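Local atomic coordinates of putative phosphomethylpyrimidine kinase (Bacteroides thetaiotaomicron, PDB entry 3MBH), a protein that binds pyridoxal and, as a ribokinase-like enzyme, probably phosphorylates it with ATP. Residues D59-M64 and I92-D97. Sequence-based numbering, arbitrary orientation.
Sequences DLTDEM and IQIVSD
Thr61, Met64 and Ile94 make a small apolar contact where the loop joining strand 57-59 to helix 64-73 passes beside helix 91-102, on the periphery of the ribokinase-like domain. Ile94 supplies a single atom, its terminal methyl CD1, which lies 3.7 Å from Thr61 CG2 and 4.0 Å from Met64 CE. Isoleucine suits the site because its CG1-CD1 arm, anti to the carbonyl carbon (chi1 -64°) and extended beyond (chi2 166°), reaches past the beta branch to the loop; Ile94 also packs on Pro65 and Ile68 of helix 64-73. Met64, present as selenomethionine, opens that helix; its long unbranched chain bends about the CG-SE bond and brings its end methyl to Ile94 at about a right angle, though only in one of two modelled conformers, so this touch is the less certain.

Threonine suits its place because its branches divide the work. CG2, anti to the backbone N, faces Ile94, whereas OG1 sits among polar partners: Ser88, just before helix 91-102, and Gln91, its first residue. Asp59 OD1 accepts from Thr61 N at 2.9 Å, from above the carboxylate plane, closing an Asx turn, and OD2 forms a salt bridge with Arg90. Methyl packing thus joins the loop and the start of helix 64-73 to the side of helix 91-102 with little directional demand, while the polar network probably helps to hold Thr61 with its methyl toward Ile94.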
ATOM      1  N   ASP A  59     -18.862  -2.186  37.813  1.00 15.57           N
ATOM      2  CA  ASP A  59     -17.526  -2.007  38.380  1.00 15.93           C
ATOM      3  C   ASP A  59     -16.897  -3.368  38.388  1.00 15.42           C
ATOM      4  O   ASP A  59     -17.446  -4.276  38.986  1.00 15.63           O
ATOM      5  CB  ASP A  59     -17.687  -1.496  39.843  1.00 14.95           C
ATOM      6  CG  ASP A  59     -16.341  -1.397  40.623  1.00 18.48           C
ATOM      7  OD1 ASP A  59     -15.234  -1.570  40.072  1.00 19.12           O
ATOM      8  OD2 ASP A  59     -16.410  -1.088  41.836  1.00 23.21           O
ATOM      9  N   LEU A  60     -15.750  -3.533  37.765  1.00 15.73           N
ATOM     10  CA  LEU A  60     -15.106  -4.864  37.748  1.00 16.30           C
ATOM     11  C   LEU A  60     -13.913  -5.020  38.736  1.00 15.91           C
ATOM     12  O   LEU A  60     -13.092  -5.971  38.583  1.00 15.28           O
ATOM     13  CB  LEU A  60     -14.684  -5.239  36.325  1.00 15.53           C
ATOM     14  CG  LEU A  60     -15.804  -5.444  35.283  1.00 18.20           C
ATOM     15  CD1 LEU A  60     -15.136  -5.627  33.917  1.00 17.95           C
ATOM     16  CD2 LEU A  60     -16.698  -6.626  35.652  1.00 12.42           C
ATOM     17  N   THR A  61     -13.839  -4.119  39.728  1.00 15.61           N
ATOM     18  CA  THR A  61     -12.742  -4.089  40.702  1.00 16.33           C
ATOM     19  C   THR A  61     -12.479  -5.475  41.265  1.00 17.44           C
ATOM     20  O   THR A  61     -11.338  -5.921  41.287  1.00 16.54           O
ATOM     21  CB  THR A  61     -13.011  -3.119  41.888  1.00 15.44           C
ATOM     22  OG1 THR A  61     -13.247  -1.800  41.368  1.00 15.44           O
ATOM     23  CG2 THR A  61     -11.824  -3.101  42.957  1.00 15.24           C
ATOM     24  N   ASP A  62     -13.537  -6.151  41.701  1.00 17.54           N
ATOM     25  CA  ASP A  62     -13.328  -7.426  42.319  1.00 18.96           C
ATOM     26  C   ASP A  62     -13.009  -8.600  41.386  1.00 19.02           C
ATOM     27  O   ASP A  62     -12.548  -9.638  41.863  1.00 18.52           O
ATOM     28  CB  ASP A  62     -14.475  -7.737  43.229  1.00 20.80           C
ATOM     29  CG  ASP A  62     -14.590  -6.703  44.361  1.00 22.84           C
ATOM     30  OD1 ASP A  62     -13.551  -6.338  44.948  1.00 22.71           O
ATOM     31  OD2 ASP A  62     -15.725  -6.244  44.626  1.00 29.09           O
ATOM     32  N   GLU A  63     -13.199  -8.437  40.082  1.00 18.43           N
ATOM     33  CA  GLU A  63     -12.768  -9.471  39.146  1.00 17.69           C
ATOM     34  C   GLU A  63     -11.289  -9.338  38.771  1.00 16.56           C
ATOM     35  O   GLU A  63     -10.657 -10.329  38.406  1.00 16.12           O
ATOM     36  CB  GLU A  63     -13.612  -9.437  37.898  1.00 17.62           C
ATOM     37  CG  GLU A  63     -13.539 -10.701  37.047  1.00 17.87           C
ATOM     38  CD  GLU A  63     -14.035 -11.974  37.766  1.00 17.92           C
ATOM     39  OE1 GLU A  63     -14.839 -11.868  38.720  1.00 16.78           O
ATOM     40  OE2 GLU A  63     -13.610 -13.086  37.359  1.00 20.15           O
HETATM   41  N   MSE A  64     -10.738  -8.139  38.867  0.70 15.35           N
HETATM   42  CA  MSE A  64      -9.380  -7.871  38.400  0.70 15.63           C
HETATM   43  C   MSE A  64      -8.315  -8.718  39.130  0.70 15.69           C
HETATM   44  O   MSE A  64      -7.452  -9.316  38.491  0.70 15.57           O
HETATM   45  CB  MSE A  64      -9.060  -6.358  38.476  0.70 15.46           C
HETATM   46  CG  MSE A  64      -9.852  -5.505  37.468  0.70 16.97           C
HETATM   47 SE   MSE A  64      -9.765  -3.575  37.710  0.50 14.41          SE
HETATM   48  CE  MSE A  64      -9.803  -3.614  39.604  0.70 27.53           C
ATOM     49  N   ILE A  92      -6.733   1.661  42.063  1.00 16.16           N
ATOM     50  CA  ILE A  92      -5.402   2.243  41.926  1.00 15.78           C
ATOM     51  C   ILE A  92      -4.346   1.325  42.545  1.00 15.55           C
ATOM     52  O   ILE A  92      -3.352   1.006  41.914  1.00 13.24           O
ATOM     53  CB  ILE A  92      -5.289   3.663  42.428  1.00 15.97           C
ATOM     54  CG1 ILE A  92      -5.830   4.619  41.347  1.00 15.64           C
ATOM     55  CG2 ILE A  92      -3.770   3.975  42.748  1.00 14.11           C
ATOM     56  CD1 ILE A  92      -7.434   4.653  41.224  1.00 15.42           C
ATOM     57  N   GLN A  93      -4.619   0.805  43.719  1.00 15.53           N
ATOM     58  CA  GLN A  93      -3.620  -0.019  44.404  1.00 16.66           C
ATOM     59  C   GLN A  93      -3.481  -1.407  43.788  1.00 14.81           C
ATOM     60  O   GLN A  93      -2.408  -1.976  43.751  1.00 13.74           O
ATOM     61  CB  GLN A  93      -3.912  -0.104  45.895  1.00 16.08           C
ATOM     62  CG  GLN A  93      -3.318   1.013  46.703  1.00 20.93           C
ATOM     63  CD  GLN A  93      -1.760   1.144  46.584  1.00 24.73           C
ATOM     64  OE1 GLN A  93      -1.003   0.154  46.578  1.00 25.54           O
ATOM     65  NE2 GLN A  93      -1.314   2.373  46.466  1.00 24.88           N
ATOM     66  N   ILE A  94      -4.582  -1.943  43.319  1.00 15.39           N
ATOM     67  CA  ILE A  94      -4.570  -3.216  42.559  1.00 15.49           C
ATOM     68  C   ILE A  94      -3.706  -3.069  41.318  1.00 15.48           C
ATOM     69  O   ILE A  94      -2.862  -3.929  40.991  1.00 15.59           O
ATOM     70  CB  ILE A  94      -5.986  -3.700  42.180  1.00 15.17           C
ATOM     71  CG1 ILE A  94      -6.763  -4.010  43.458  1.00 15.23           C
ATOM     72  CG2 ILE A  94      -5.885  -4.944  41.257  1.00 14.92           C
ATOM     73  CD1 ILE A  94      -8.295  -4.173  43.296  1.00 14.98           C
ATOM     74  N   VAL A  95      -3.886  -1.954  40.642  1.00 15.55           N
ATOM     75  CA  VAL A  95      -3.157  -1.702  39.416  1.00 15.54           C
ATOM     76  C   VAL A  95      -1.691  -1.401  39.722  1.00 16.40           C
ATOM     77  O   VAL A  95      -0.831  -1.873  39.014  1.00 16.55           O
ATOM     78  CB  VAL A  95      -3.815  -0.592  38.601  1.00 15.23           C
ATOM     79  CG1 VAL A  95      -2.955  -0.237  37.397  1.00 15.72           C
ATOM     80  CG2 VAL A  95      -5.237  -1.078  38.134  1.00 14.95           C
ATOM     81  N   SER A  96      -1.419  -0.640  40.777  0.50 16.16           N
ATOM     82  CA  SER A  96      -0.036  -0.398  41.186  0.50 16.19           C
ATOM     83  C   SER A  96       0.716  -1.709  41.462  0.50 16.58           C
ATOM     84  O   SER A  96       1.866  -1.884  41.036  0.50 16.81           O
ATOM     85  CB  SER A  96       0.011   0.523  42.401  0.50 15.98           C
ATOM     86  OG  SER A  96      -0.735   1.695  42.160  0.50 15.31           O
ATOM     87  N   ASP A  97       0.064  -2.628  42.164  1.00 17.36           N
ATOM     88  CA  ASP A  97       0.642  -3.963  42.437  1.00 17.61           C
ATOM     89  C   ASP A  97       0.843  -4.790  41.181  1.00 18.01           C
ATOM     90  O   ASP A  97       1.816  -5.533  41.088  1.00 17.32           O
ATOM     91  CB  ASP A  97      -0.230  -4.745  43.426  1.00 17.69           C
ATOM     92  CG  ASP A  97      -0.071  -4.244  44.851  1.00 19.48           C
ATOM     93  OD1 ASP A  97       0.910  -3.528  45.105  1.00 23.38           O
ATOM     94  OD2 ASP A  97      -0.919  -4.544  45.718  1.00 23.91           O
TER